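Local coordinates for putative transcriptional regulator (Bacillus cytotoxicus NVH 391-98, PDB 3K4H), which is a putative LacI-type transcriptional regulator that binds a glucose-containing glycan and probably controls gene expression in response to a sugar, at residues A19-A22 and F27-E30; G12-S17 and N59-M64. One frame throughout, in Å; residues are numbered along the deposited sequence.

Both contacts lie on the same side of the chain's centre, in the subdomain built on the parallel six-stranded sheet that contains strand 10-14, and their centres are about 14 Å apart. Along the chain, contact 1 is nested within the loop closed by contact 2: strand 10-14 runs into helix 19-22, helix 27-41 follows, and helix 54-66 then returns to pack on the strand. Met15 and Pro16 join the two regions, since Met15 touches both Ala22 and Phe28, and Pro16 also meets the Phe28 ring. Contact 2 lies where helix 54-66 covers the sheet, whereas contact 1 lies past the end of strand 10-14, where Phe27 and Phe28 meet the bound sugar.

Contact 1: residues A19-A22 and F27-E30. With GLC (alpha-D-glucopyranose), chain C; GLC (alpha-D-glucopyranose), chain B.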
loop_
_atom_site.group_PDB
_atom_site.type_symbol
_atom_site.label_atom_id
_atom_site.label_comp_id
_atom_site.label_asym_id
_atom_site.label_seq_id
_atom_site.Cartn_x
_atom_site.Cartn_y
_atom_site.Cartn_z
ATOM N N ALA A 19 11.369 -26.804 -4.353
ATOM C CA ALA A 19 11.914 -25.967 -5.415
ATOM C C ALA A 19 11.453 -26.451 -6.797
ATOM O O ALA A 19 11.302 -25.653 -7.725
ATOM C CB ALA A 19 13.414 -25.931 -5.340
ATOM N N SER A 20 11.227 -27.764 -6.917
ATOM C CA SER A 20 10.687 -28.375 -8.135
ATOM C C SER A 20 9.250 -27.910 -8.460
ATOM O O SER A 20 8.973 -27.552 -9.599
ATOM C CB SER A 20 10.745 -29.902 -8.057
ATOM O OG SER A 20 12.047 -30.355 -7.716
ATOM N N LYS A 21 8.336 -27.914 -7.487
ATOM C CA LYS A 21 7.010 -27.349 -7.748
ATOM C C LYS A 21 7.148 -25.849 -8.075
ATOM O O LYS A 21 6.542 -25.359 -9.024
ATOM C CB LYS A 21 6.031 -27.600 -6.583
ATOM C CG LYS A 21 4.515 -27.380 -6.894
ATOM C CD LYS A 21 4.086 -25.907 -7.269
ATOM C CE LYS A 21 4.136 -24.906 -6.067
ATOM N NZ LYS A 21 3.944 -23.447 -6.423
ATOM N N ALA A 22 7.966 -25.132 -7.312
ATOM C CA ALA A 22 8.100 -23.687 -7.500
ATOM C C ALA A 22 8.539 -23.281 -8.910
ATOM O O ALA A 22 8.048 -22.311 -9.459
ATOM C CB ALA A 22 9.055 -23.118 -6.480
ATOM N N PHE A 27 6.365 -17.483 -11.858
ATOM C CA PHE A 27 6.614 -16.438 -10.869
ATOM C C PHE A 27 8.039 -16.507 -10.262
ATOM O O PHE A 27 8.724 -15.461 -10.084
ATOM C CB PHE A 27 5.585 -16.439 -9.744
ATOM C CG PHE A 27 5.842 -15.384 -8.705
ATOM C CD1 PHE A 27 5.345 -14.098 -8.863
ATOM C CD2 PHE A 27 6.626 -15.658 -7.594
ATOM C CE1 PHE A 27 5.616 -13.092 -7.922
ATOM C CE2 PHE A 27 6.908 -14.650 -6.650
ATOM C CZ PHE A 27 6.393 -13.367 -6.823
ATOM N N PHE A 28 8.476 -17.719 -9.937
ATOM C CA PHE A 28 9.691 -17.893 -9.163
ATOM C C PHE A 28 11.031 -17.627 -9.849
ATOM O O PHE A 28 11.865 -16.923 -9.270
ATOM C CB PHE A 28 9.645 -19.183 -8.373
ATOM C CG PHE A 28 8.522 -19.198 -7.400
ATOM C CD1 PHE A 28 7.321 -19.846 -7.703
ATOM C CD2 PHE A 28 8.615 -18.484 -6.202
ATOM C CE1 PHE A 28 6.241 -19.814 -6.800
ATOM C CE2 PHE A 28 7.554 -18.459 -5.292
ATOM C CZ PHE A 28 6.361 -19.115 -5.599
ATOM N N PRO A 29 11.246 -18.140 -11.080
ATOM C CA PRO A 29 12.533 -17.806 -11.711
ATOM C C PRO A 29 12.652 -16.303 -11.921
ATOM O O PRO A 29 13.769 -15.769 -11.925
ATOM C CB PRO A 29 12.463 -18.521 -13.052
ATOM C CG PRO A 29 11.546 -19.671 -12.778
ATOM C CD PRO A 29 10.505 -19.163 -11.844
ATOM N N GLU A 30 11.519 -15.617 -12.090
ATOM C CA GLU A 30 11.566 -14.187 -12.288
ATOM C C GLU A 30 11.871 -13.450 -10.972
ATOM O O GLU A 30 12.638 -12.483 -10.976
ATOM C CB GLU A 30 10.264 -13.708 -12.907
ATOM C CG GLU A 30 10.255 -12.287 -13.354
ATOM C CD GLU A 30 11.157 -12.027 -14.546
ATOM O OE1 GLU A 30 11.878 -12.950 -15.019
ATOM O OE2 GLU A 30 11.141 -10.867 -15.008
HETATM C C1 GLC C . 2.036 -17.260 -7.731
HETATM C C2 GLC C . 3.018 -17.599 -6.621
HETATM C C3 GLC C . 2.757 -16.718 -5.421
HETATM C C4 GLC C . 2.971 -15.293 -5.897
HETATM C C5 GLC C . 1.873 -14.938 -6.901
HETATM C C6 GLC C . 2.109 -13.529 -7.475
HETATM O O1 GLC C . 0.785 -17.812 -7.415
HETATM O O2 GLC C . 2.850 -18.944 -6.246
HETATM O O3 GLC C . 3.614 -17.086 -4.358
HETATM O O4 GLC C . 2.948 -14.371 -4.828
HETATM O O5 GLC C . 1.848 -15.871 -7.966
HETATM O O6 GLC C . 0.911 -12.891 -7.857
HETATM C C1 GLC B . 4.156 -13.696 -4.497
HETATM C C2 GLC B . 4.343 -13.870 -3.005
HETATM C C3 GLC B . 3.150 -13.211 -2.335
HETATM C C4 GLC B . 3.064 -11.723 -2.722
HETATM C C5 GLC B . 3.083 -11.562 -4.224
HETATM C C6 GLC B . 3.173 -10.092 -4.555
HETATM O O2 GLC B . 4.368 -15.249 -2.711
HETATM O O3 GLC B . 3.258 -13.473 -0.954
HETATM O O4 GLC B . 1.829 -11.174 -2.390
HETATM O O5 GLC B . 4.142 -12.309 -4.812
HETATM O O6 GLC B . 1.926 -9.740 -5.092
#
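With CG set anti to its own carbonyl carbon (chi1 -61°), the Phe28 ring lies beside helix 19-22, with the methyl of Ala22 over one of its faces. Ala22 CB lies 4.3 Å from the centroid of the Phe28 ring and 26° off the normal, a CH-pi contact displaced toward Phe28 CD1, from which Ala22 CB is 3.9 Å. The other face of the Phe28 ring receives the edge of Phe27, whose CD2 stands 3.7 Å above the Phe28 plane. Phe27 adopts a different first torsion, CG anti to the backbone N (chi1 179°), which carries its ring over to the sugar. This start of helix 27-41 forms one wall of the cleft in which a periplasmic-binding-protein-like fold holds its ligand, here two alpha-1,4-linked glucoses. C4 of the chain C glucose lies 3.8 Å above the Phe27 ring, over its centre, an apolar platform for the C-H face of the pyranose. The same glucose meets Phe28 obliquely, with O2 of the chain C glucose 3.5 Å from Phe28 CE1. Lys21 NZ approaches Phe28 CE1 obliquely at 4.3 Å. Polar partners such as Asn228, Asp200 and Arg149 hydrogen-bond the sugars.

Contact 2: residues G12-S17 and N59-M64; sequences GLVMPS and NGVVKM
The beta-alpha-beta crossover from strand 45-48 through helix 54-66 to strand 72-75 passes over strand 10-14, which lies between those two strands in the parallel sheet, and this contact is where the helix rests on the strand. Val14 and Val61 carry it. Val14 points toward the helix and brings both its methyls near one methyl of Val61: CG2 of Val14 is the closer to Val61 CG2, while Val14 CG1 stands 4.1 Å from the same Val61 CG2. The two side chains cross at about a right angle, branch against branch. In Val61 the touching methyl, CG2, is anti to the carbonyl carbon and lies beside the backbone N. One helical turn further on, the selenomethionine Met64 also points toward the strand, opposite Gly12; the modelled approach of its terminal methyl is too short to be trusted. At Gly12 the strand has no side chain between its backbone and the helix. The interface is apolar and buried, a small patch of 156 Å² in all. Val14 also packs on Ile73 and Leu75 of the adjacent strand 72-75, Met64 on Ile73 of that strand, and Val61 on Ile84 and Leu88 of helix 83-90, while Leu13 points away from helix 54-66 and meets Ile32 and Ile35 of helix 27-41, so that the strand lies between the two helices.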
loop_
_atom_site.group_PDB
_atom_site.type_symbol
_atom_site.label_atom_id
_atom_site.label_comp_id
_atom_site.label_asym_id
_atom_site.label_seq_id
_atom_site.Cartn_x
_atom_site.Cartn_y
_atom_site.Cartn_z
ATOM N N GLY A 12 19.420 -16.546 1.884
ATOM C CA GLY A 12 18.624 -17.731 1.769
ATOM C C GLY A 12 17.280 -17.433 1.171
ATOM O O GLY A 12 16.675 -16.379 1.421
ATOM N N LEU A 13 16.807 -18.381 0.375
ATOM C CA LEU A 13 15.520 -18.240 -0.243
ATOM C C LEU A 13 14.660 -19.358 0.261
ATOM O O LEU A 13 15.112 -20.504 0.324
ATOM C CB LEU A 13 15.652 -18.313 -1.755
ATOM C CG LEU A 13 16.695 -17.441 -2.427
ATOM C CD1 LEU A 13 16.650 -17.695 -3.919
ATOM C CD2 LEU A 13 16.518 -15.940 -2.118
ATOM N N VAL A 14 13.427 -19.033 0.627
ATOM C CA VAL A 14 12.497 -20.049 1.053
ATOM C C VAL A 14 11.252 -20.013 0.191
ATOM O O VAL A 14 10.604 -18.973 0.032
ATOM C CB VAL A 14 12.149 -19.919 2.544
ATOM C CG1 VAL A 14 11.195 -21.002 2.972
ATOM C CG2 VAL A 14 13.398 -19.991 3.378
HETATM N N MSE A 15 10.944 -21.174 -0.382
HETATM C CA MSE A 15 9.736 -21.372 -1.139
HETATM C C MSE A 15 8.520 -21.799 -0.300
HETATM O O MSE A 15 8.658 -22.176 0.860
HETATM C CB MSE A 15 10.017 -22.389 -2.208
HETATM C CG MSE A 15 10.076 -21.768 -3.557
HETATM SE SE MSE A 15 11.863 -21.438 -4.299
HETATM C CE MSE A 15 11.478 -19.593 -4.770
ATOM N N PRO A 16 7.319 -21.735 -0.874
ATOM C CA PRO A 16 6.160 -22.305 -0.191
ATOM C C PRO A 16 6.124 -23.819 -0.288
ATOM O O PRO A 16 5.348 -24.444 0.417
ATOM C CB PRO A 16 4.973 -21.724 -0.932
ATOM C CG PRO A 16 5.508 -20.762 -1.878
ATOM C CD PRO A 16 6.921 -20.992 -2.081
ATOM N N SER A 17 6.980 -24.399 -1.122
ATOM C CA SER A 17 7.011 -25.839 -1.356
ATOM C C SER A 17 8.250 -26.216 -2.190
ATOM O O SER A 17 9.089 -25.356 -2.495
ATOM C CB SER A 17 5.711 -26.308 -2.038
ATOM O OG SER A 17 5.663 -27.720 -2.121
ATOM N N ASN A 59 13.095 -27.912 8.412
ATOM C CA ASN A 59 14.450 -28.372 8.643
ATOM C C ASN A 59 15.434 -27.581 7.777
ATOM O O ASN A 59 16.489 -27.123 8.268
ATOM C CB ASN A 59 14.579 -29.881 8.444
ATOM C CG ASN A 59 13.482 -30.669 9.174
ATOM O OD1 ASN A 59 12.600 -30.078 9.804
ATOM N ND2 ASN A 59 13.535 -32.009 9.091
ATOM N N GLY A 60 15.061 -27.362 6.517
ATOM C CA GLY A 60 15.913 -26.635 5.619
ATOM C C GLY A 60 16.349 -25.291 6.202
ATOM O O GLY A 60 17.556 -24.970 6.224
ATOM N N VAL A 61 15.365 -24.515 6.666
ATOM C CA VAL A 61 15.603 -23.163 7.156
ATOM C C VAL A 61 16.398 -23.200 8.451
ATOM O O VAL A 61 17.283 -22.372 8.693
ATOM C CB VAL A 61 14.283 -22.407 7.384
ATOM C CG1 VAL A 61 14.471 -21.257 8.370
ATOM C CG2 VAL A 61 13.689 -21.902 6.047
ATOM N N VAL A 62 16.073 -24.181 9.276
ATOM C CA VAL A 62 16.731 -24.381 10.555
ATOM C C VAL A 62 18.226 -24.665 10.379
ATOM O O VAL A 62 19.040 -24.085 11.075
ATOM C CB VAL A 62 15.966 -25.466 11.362
ATOM C CG1 VAL A 62 16.814 -26.100 12.398
ATOM C CG2 VAL A 62 14.742 -24.836 12.003
ATOM N N LYS A 63 18.589 -25.518 9.421
ATOM C CA LYS A 63 20.006 -25.801 9.165
ATOM C C LYS A 63 20.723 -24.547 8.634
ATOM O O LYS A 63 21.864 -24.273 8.994
ATOM C CB LYS A 63 20.186 -27.004 8.221
ATOM C CG LYS A 63 19.372 -28.262 8.610
ATOM C CD LYS A 63 19.979 -29.611 8.119
ATOM C CE LYS A 63 20.803 -29.485 6.807
ATOM N NZ LYS A 63 21.913 -30.521 6.719
HETATM N N MSE A 64 20.028 -23.792 7.792
HETATM C CA MSE A 64 20.483 -22.491 7.335
HETATM C C MSE A 64 20.916 -21.610 8.491
HETATM O O MSE A 64 22.022 -21.071 8.488
HETATM C CB MSE A 64 19.377 -21.768 6.573
HETATM C CG MSE A 64 19.096 -22.292 5.189
HETATM SE SE MSE A 64 17.853 -21.148 4.200
HETATM C CE MSE A 64 18.789 -19.487 4.401
#